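Local structure of peptidoglycan-N-acetylglucosamine deacetylase BC_1974 (Bacillus cereus, 5N1P) at residues R1-P12 and I176-Y190. The protein removes acetyl groups from N-acetylglucosamine residues of peptidoglycan by metal-dependent hydrolysis, releasing acetate. Numbering follows the deposited sequence.
With ZN (zinc ion), chain F; 8GK (~{N}-oxidanylnaphthalene-1-carboxamide), chain E.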
loop_
_atom_site.group_PDB
_atom_site.type_symbol
_atom_site.label_atom_id
_atom_site.label_comp_id
_atom_site.label_asym_id
_atom_site.label_seq_id
_atom_site.Cartn_x
_atom_site.Cartn_y
_atom_site.Cartn_z
ATOM N N ARG A 1 5.727 -10.626 -19.456
ATOM C CA ARG A 1 4.933 -9.636 -18.735
ATOM C C ARG A 1 5.528 -9.318 -17.367
ATOM O O ARG A 1 5.527 -10.157 -16.465
ATOM C CB ARG A 1 3.491 -10.123 -18.574
ATOM N N LYS A 2 6.038 -8.100 -17.222
ATOM C CA LYS A 2 6.512 -7.613 -15.936
ATOM C C LYS A 2 5.478 -6.651 -15.354
ATOM O O LYS A 2 5.023 -5.736 -16.038
ATOM C CB LYS A 2 7.865 -6.912 -16.077
ATOM C CG LYS A 2 9.055 -7.836 -16.291
ATOM C CD LYS A 2 10.292 -7.023 -16.636
ATOM C CE LYS A 2 11.400 -7.234 -15.612
ATOM N NZ LYS A 2 12.485 -6.212 -15.738
ATOM N N VAL A 3 5.095 -6.859 -14.098
ATOM C CA VAL A 3 4.134 -5.963 -13.466
ATOM C C VAL A 3 4.706 -5.333 -12.198
ATOM O O VAL A 3 5.271 -6.025 -11.348
ATOM C CB VAL A 3 2.815 -6.692 -13.116
ATOM C CG1 VAL A 3 1.798 -5.711 -12.528
ATOM C CG2 VAL A 3 2.249 -7.381 -14.354
ATOM N N ALA A 4 4.562 -4.015 -12.095
ATOM C CA ALA A 4 4.960 -3.279 -10.901
ATOM C C ALA A 4 3.718 -2.871 -10.136
ATOM O O ALA A 4 2.798 -2.275 -10.699
ATOM C CB ALA A 4 5.788 -2.046 -11.268
ATOM N N TYR A 5 3.698 -3.196 -8.850
ATOM C CA TYR A 5 2.595 -2.820 -7.979
ATOM C C TYR A 5 3.022 -1.708 -7.039
ATOM O O TYR A 5 3.666 -1.958 -6.011
ATOM C CB TYR A 5 2.108 -4.024 -7.171
ATOM C CG TYR A 5 1.557 -5.146 -8.013
ATOM C CD1 TYR A 5 0.192 -5.243 -8.262
ATOM C CD2 TYR A 5 2.402 -6.116 -8.558
ATOM C CE1 TYR A 5 -0.316 -6.266 -9.038
ATOM C CE2 TYR A 5 1.900 -7.146 -9.330
ATOM C CZ TYR A 5 0.536 -7.215 -9.562
ATOM O OH TYR A 5 0.026 -8.231 -10.331
ATOM N N LEU A 6 2.708 -0.475 -7.410
ATOM C CA LEU A 6 2.960 0.648 -6.529
ATOM C C LEU A 6 1.967 0.570 -5.392
ATOM O O LEU A 6 0.766 0.444 -5.633
ATOM C CB LEU A 6 2.803 1.977 -7.255
ATOM C CG LEU A 6 3.923 2.467 -8.158
ATOM C CD1 LEU A 6 3.501 3.742 -8.857
ATOM C CD2 LEU A 6 5.187 2.692 -7.332
ATOM N N THR A 7 2.449 0.644 -4.163
ATOM C CA THR A 7 1.538 0.640 -3.013
ATOM C C THR A 7 1.821 1.834 -2.110
ATOM O O THR A 7 2.980 2.208 -1.884
ATOM C CB THR A 7 1.615 -0.676 -2.180
ATOM O OG1 THR A 7 2.863 -0.755 -1.460
ATOM C CG2 THR A 7 1.457 -1.907 -3.087
ATOM N N PHE A 8 0.753 2.443 -1.609
ATOM C CA PHE A 8 0.869 3.670 -0.833
ATOM C C PHE A 8 0.175 3.490 0.495
ATOM O O PHE A 8 -1.026 3.253 0.533
ATOM C CB PHE A 8 0.254 4.853 -1.582
ATOM C CG PHE A 8 0.908 5.133 -2.894
ATOM C CD1 PHE A 8 2.064 5.888 -2.943
ATOM C CD2 PHE A 8 0.391 4.602 -4.072
ATOM C CE1 PHE A 8 2.702 6.143 -4.163
ATOM C CE2 PHE A 8 1.018 4.853 -5.296
ATOM C CZ PHE A 8 2.181 5.617 -5.335
ATOM N N ASP A 9 0.938 3.627 1.571
ATOM C CA ASP A 9 0.461 3.426 2.940
ATOM C C ASP A 9 0.184 4.728 3.692
ATOM O O ASP A 9 0.800 5.762 3.413
ATOM C CB ASP A 9 1.502 2.662 3.771
ATOM C CG ASP A 9 1.619 1.193 3.407
ATOM O OD1 ASP A 9 0.926 0.734 2.488
ATOM O OD2 ASP A 9 2.444 0.495 4.065
ATOM N N ASP A 10 -0.723 4.629 4.666
ATOM C CA ASP A 10 -0.916 5.571 5.782
ATOM C C ASP A 10 -1.913 6.685 5.463
ATOM O O ASP A 10 -2.192 7.521 6.324
ATOM C CB ASP A 10 0.394 6.220 6.276
ATOM C CG ASP A 10 1.424 5.216 6.811
ATOM O OD1 ASP A 10 1.099 4.040 7.062
ATOM O OD2 ASP A 10 2.589 5.626 7.015
ATOM N N GLY A 11 -2.469 6.690 4.256
ATOM C CA GLY A 11 -3.402 7.736 3.867
ATOM C C GLY A 11 -4.872 7.425 4.135
ATOM O O GLY A 11 -5.203 6.509 4.907
ATOM N N PRO A 12 -5.779 8.186 3.504
ATOM C CA PRO A 12 -5.445 9.300 2.602
ATOM C C PRO A 12 -4.943 10.537 3.328
ATOM O O PRO A 12 -4.972 10.629 4.563
ATOM C CB PRO A 12 -6.776 9.618 1.896
ATOM C CG PRO A 12 -7.682 8.448 2.183
ATOM C CD PRO A 12 -7.225 7.899 3.513
ATOM N N ILE A 176 9.648 7.330 -11.112
ATOM C CA ILE A 176 9.527 5.898 -10.897
ATOM C C ILE A 176 8.756 5.264 -12.046
ATOM O O ILE A 176 9.141 4.213 -12.560
ATOM C CB ILE A 176 8.818 5.582 -9.563
ATOM C CG1 ILE A 176 9.728 5.915 -8.382
ATOM C CG2 ILE A 176 8.402 4.116 -9.507
ATOM C CD1 ILE A 176 9.000 5.905 -7.052
ATOM N N LEU A 177 7.657 5.904 -12.440
ATOM C CA LEU A 177 6.836 5.399 -13.533
ATOM C C LEU A 177 7.653 5.324 -14.824
ATOM O O LEU A 177 7.688 4.286 -15.484
ATOM C CB LEU A 177 5.597 6.275 -13.726
ATOM C CG LEU A 177 4.576 6.215 -12.583
ATOM C CD1 LEU A 177 3.463 7.236 -12.764
ATOM C CD2 LEU A 177 3.988 4.828 -12.472
ATOM N N LYS A 178 8.327 6.421 -15.160
ATOM C CA LYS A 178 9.178 6.472 -16.346
ATOM C C LYS A 178 10.275 5.412 -16.309
ATOM O O LYS A 178 10.480 4.675 -17.274
ATOM C CB LYS A 178 9.802 7.860 -16.481
ATOM C CG LYS A 178 10.658 8.035 -17.726
ATOM C CD LYS A 178 11.253 9.428 -17.787
ATOM C CE LYS A 178 11.930 9.674 -19.130
ATOM N NZ LYS A 178 12.574 11.013 -19.179
ATOM N N GLY A 179 10.980 5.340 -15.188
ATOM C CA GLY A 179 12.065 4.390 -15.035
ATOM C C GLY A 179 11.640 2.939 -15.152
ATOM O O GLY A 179 12.381 2.115 -15.680
ATOM N N LEU A 180 10.450 2.609 -14.658
ATOM C CA LEU A 180 10.002 1.224 -14.727
ATOM C C LEU A 180 9.360 0.867 -16.067
ATOM O O LEU A 180 9.466 -0.277 -16.512
ATOM C CB LEU A 180 9.027 0.924 -13.584
ATOM C CG LEU A 180 9.646 1.054 -12.193
ATOM C CD1 LEU A 180 8.620 0.760 -11.111
ATOM C CD2 LEU A 180 10.848 0.139 -12.055
ATOM N N LYS A 181 8.693 1.828 -16.702
ATOM C CA LYS A 181 8.101 1.601 -18.025
ATOM C C LYS A 181 9.184 1.272 -19.036
ATOM O O LYS A 181 8.999 0.425 -19.913
ATOM C CB LYS A 181 7.306 2.821 -18.500
ATOM C CG LYS A 181 5.966 3.009 -17.800
ATOM C CD LYS A 181 5.169 4.160 -18.402
ATOM C CE LYS A 181 3.859 4.374 -17.649
ATOM N NZ LYS A 181 3.044 5.472 -18.239
ATOM N N GLU A 182 10.317 1.950 -18.892
ATOM C CA GLU A 182 11.461 1.743 -19.766
ATOM C C GLU A 182 11.992 0.326 -19.620
ATOM O O GLU A 182 12.531 -0.244 -20.569
ATOM C CB GLU A 182 12.556 2.766 -19.458
ATOM C CG GLU A 182 12.381 4.089 -20.189
ATOM C CD GLU A 182 13.142 5.230 -19.537
ATOM O OE1 GLU A 182 13.933 4.964 -18.608
ATOM O OE2 GLU A 182 12.960 6.391 -19.965
ATOM N N LYS A 183 11.818 -0.250 -18.434
ATOM C CA LYS A 183 12.302 -1.600 -18.175
ATOM C C LYS A 183 11.226 -2.649 -18.380
ATOM O O LYS A 183 11.382 -3.798 -17.971
ATOM C CB LYS A 183 12.866 -1.698 -16.771
ATOM C CG LYS A 183 13.840 -0.596 -16.468
ATOM C CD LYS A 183 14.093 -0.498 -14.986
ATOM C CE LYS A 183 14.743 -1.753 -14.451
ATOM N NZ LYS A 183 15.450 -1.460 -13.180
ATOM N N GLY A 184 10.141 -2.241 -19.028
ATOM C CA GLY A 184 9.121 -3.169 -19.470
ATOM C C GLY A 184 8.110 -3.557 -18.412
ATOM O O GLY A 184 7.410 -4.552 -18.578
ATOM N N TYR A 185 8.031 -2.787 -17.329
ATOM C CA TYR A 185 6.990 -3.003 -16.321
ATOM C C TYR A 185 5.690 -2.324 -16.740
ATOM O O TYR A 185 5.706 -1.213 -17.269
ATOM C CB TYR A 185 7.412 -2.470 -14.937
ATOM C CG TYR A 185 8.447 -3.300 -14.208
ATOM C CD1 TYR A 185 8.081 -4.398 -13.436
ATOM C CD2 TYR A 185 9.796 -2.982 -14.292
ATOM C CE1 TYR A 185 9.038 -5.154 -12.765
ATOM C CE2 TYR A 185 10.750 -3.724 -13.628
ATOM C CZ TYR A 185 10.377 -4.811 -12.877
ATOM O OH TYR A 185 11.348 -5.543 -12.224
ATOM N N GLU A 186 4.567 -2.997 -16.512
ATOM C CA GLU A 186 3.265 -2.338 -16.529
ATOM C C GLU A 186 2.847 -2.045 -15.089
ATOM O O GLU A 186 3.274 -2.733 -14.162
ATOM C CB GLU A 186 2.218 -3.199 -17.237
ATOM C CG GLU A 186 2.186 -3.005 -18.752
ATOM C CD GLU A 186 1.700 -4.234 -19.501
ATOM O OE1 GLU A 186 0.900 -5.005 -18.934
ATOM O OE2 GLU A 186 2.118 -4.425 -20.663
ATOM N N PHE A 187 2.023 -1.022 -14.899
ATOM C CA PHE A 187 1.588 -0.647 -13.557
ATOM C C PHE A 187 0.147 -1.033 -13.281
ATOM O O PHE A 187 -0.786 -0.431 -13.819
ATOM C CB PHE A 187 1.774 0.851 -13.347
ATOM C CG PHE A 187 3.208 1.253 -13.209
ATOM C CD1 PHE A 187 3.821 1.243 -11.964
ATOM C CD2 PHE A 187 3.951 1.612 -14.317
ATOM C CE1 PHE A 187 5.143 1.599 -11.827
ATOM C CE2 PHE A 187 5.273 1.970 -14.188
ATOM C CZ PHE A 187 5.869 1.963 -12.940
ATOM N N GLU A 188 -0.030 -2.039 -12.428
ATOM C CA GLU A 188 -1.366 -2.526 -12.123
ATOM C C GLU A 188 -1.697 -2.388 -10.657
ATOM O O GLU A 188 -0.811 -2.344 -9.796
ATOM C CB GLU A 188 -1.529 -3.991 -12.525
ATOM C CG GLU A 188 -1.524 -4.227 -14.031
ATOM C CD GLU A 188 -2.080 -5.588 -14.393
ATOM O OE1 GLU A 188 -1.758 -6.565 -13.685
ATOM O OE2 GLU A 188 -2.834 -5.683 -15.386
ATOM N N ALA A 189 -2.991 -2.315 -10.387
ATOM C CA ALA A 189 -3.473 -2.404 -9.018
ATOM C C ALA A 189 -3.518 -3.862 -8.597
ATOM O O ALA A 189 -3.534 -4.760 -9.429
ATOM C CB ALA A 189 -4.846 -1.789 -8.887
ATOM N N TYR A 190 -3.562 -4.088 -7.295
ATOM C CA TYR A 190 -3.891 -5.398 -6.779
ATOM C C TYR A 190 -5.278 -5.801 -7.198
ATOM O O TYR A 190 -6.182 -4.990 -7.269
ATOM C CB TYR A 190 -3.779 -5.429 -5.256
ATOM C CG TYR A 190 -4.204 -6.731 -4.615
ATOM C CD1 TYR A 190 -3.302 -7.787 -4.481
ATOM C CD2 TYR A 190 -5.497 -6.899 -4.107
ATOM C CE1 TYR A 190 -3.682 -8.982 -3.880
ATOM C CE2 TYR A 190 -5.884 -8.084 -3.512
ATOM C CZ TYR A 190 -4.965 -9.121 -3.390
ATOM O OH TYR A 190 -5.395 -10.282 -2.778
HETATM ZN ZN ZN F . 2.252 2.441 7.932
HETATM C C1 8GK E . 4.650 0.651 7.499
HETATM C C2 8GK E . 6.028 0.284 7.940
HETATM C C3 8GK E . 6.636 1.063 8.914
HETATM C C4 8GK E . 7.911 0.737 9.361
HETATM C C5 8GK E . 8.576 -0.376 8.843
HETATM C C6 8GK E . 7.963 -1.157 7.869
HETATM C C7 8GK E . 6.685 -0.827 7.422
HETATM C C8 8GK E . 8.509 1.530 10.330
HETATM C C9 8GK E . 7.851 2.642 10.850
HETATM C C10 8GK E . 6.576 2.967 10.399
HETATM C C11 8GK E . 5.973 2.173 9.433
HETATM O O12 8GK E . 3.762 0.514 8.315
HETATM N N13 8GK E . 4.407 1.139 6.283
HETATM O O14 8GK E . 3.375 2.070 6.170
HETATM O O HOH W 1 -0.432 -1.703 -7.084
HETATM O O HOH W 2 3.975 3.936 8.183
#
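V3 and A4 of strand 2-9 pair in parallel with E186 and F187 of the short strand 185-187: E186 N donates to K2 O at 2.8 Å, A4 N to E186 O at 2.8 Å and nearly straight, and a weak bond from E188 N to A4 O ends the pairing. Where the strands part, a water donates to both L6 O and E188 O. On the sheet face turned to helix 176-182, A4 suits its place because its methyl is small enough to meet F187 CE1, Y185 CD1 and L180 CD1 together. Beyond it, L6 has two branches for two helix residues: CD1 reaches L177 CD2 at 3.8 Å and CD2 meets I176 CG2, while CG rests against the F187 ring. L177 CD2 lies over the centre of one face of that ring, which places F187 between L6 and L177. The helix runs nearly antiparallel to strand 2-9 (163°), then a Schellman motif, closed by Y185 N to L180 O and G184 N to K181 O, turns the chain into strand 185-187, as expected of an alpha/beta unit in the NodB-type, barrel-like fold of CE4 deacetylases. G184, its C-prime residue, takes positive phi easily without a side chain. K2 is long enough to cross the Y185 ring, CB 4.1 Å from the centroid in an off-centre CH-pi contact, and, bent at chi3 (120°), to bring NZ to a weak bond with K183 O; Y185 OH bonds to K155 O. On the other face, V3 CG1, anti to the backbone N (chi1 -177°), packs on E188 CB at 3.7 Å and lies over one face of the Y5 ring, near its rim. Y5 CD1 comes to 3.4 Å from E188 O, with A189 O at the ring edge. At the far end of strand 2-9, D9, the probable proton acceptor, approaches the hydroxamate O14 through OD2; just beyond, where the chain turns, D10 OD1 binds zinc with H59, H63, the inhibitor's O12 and O14 and a water.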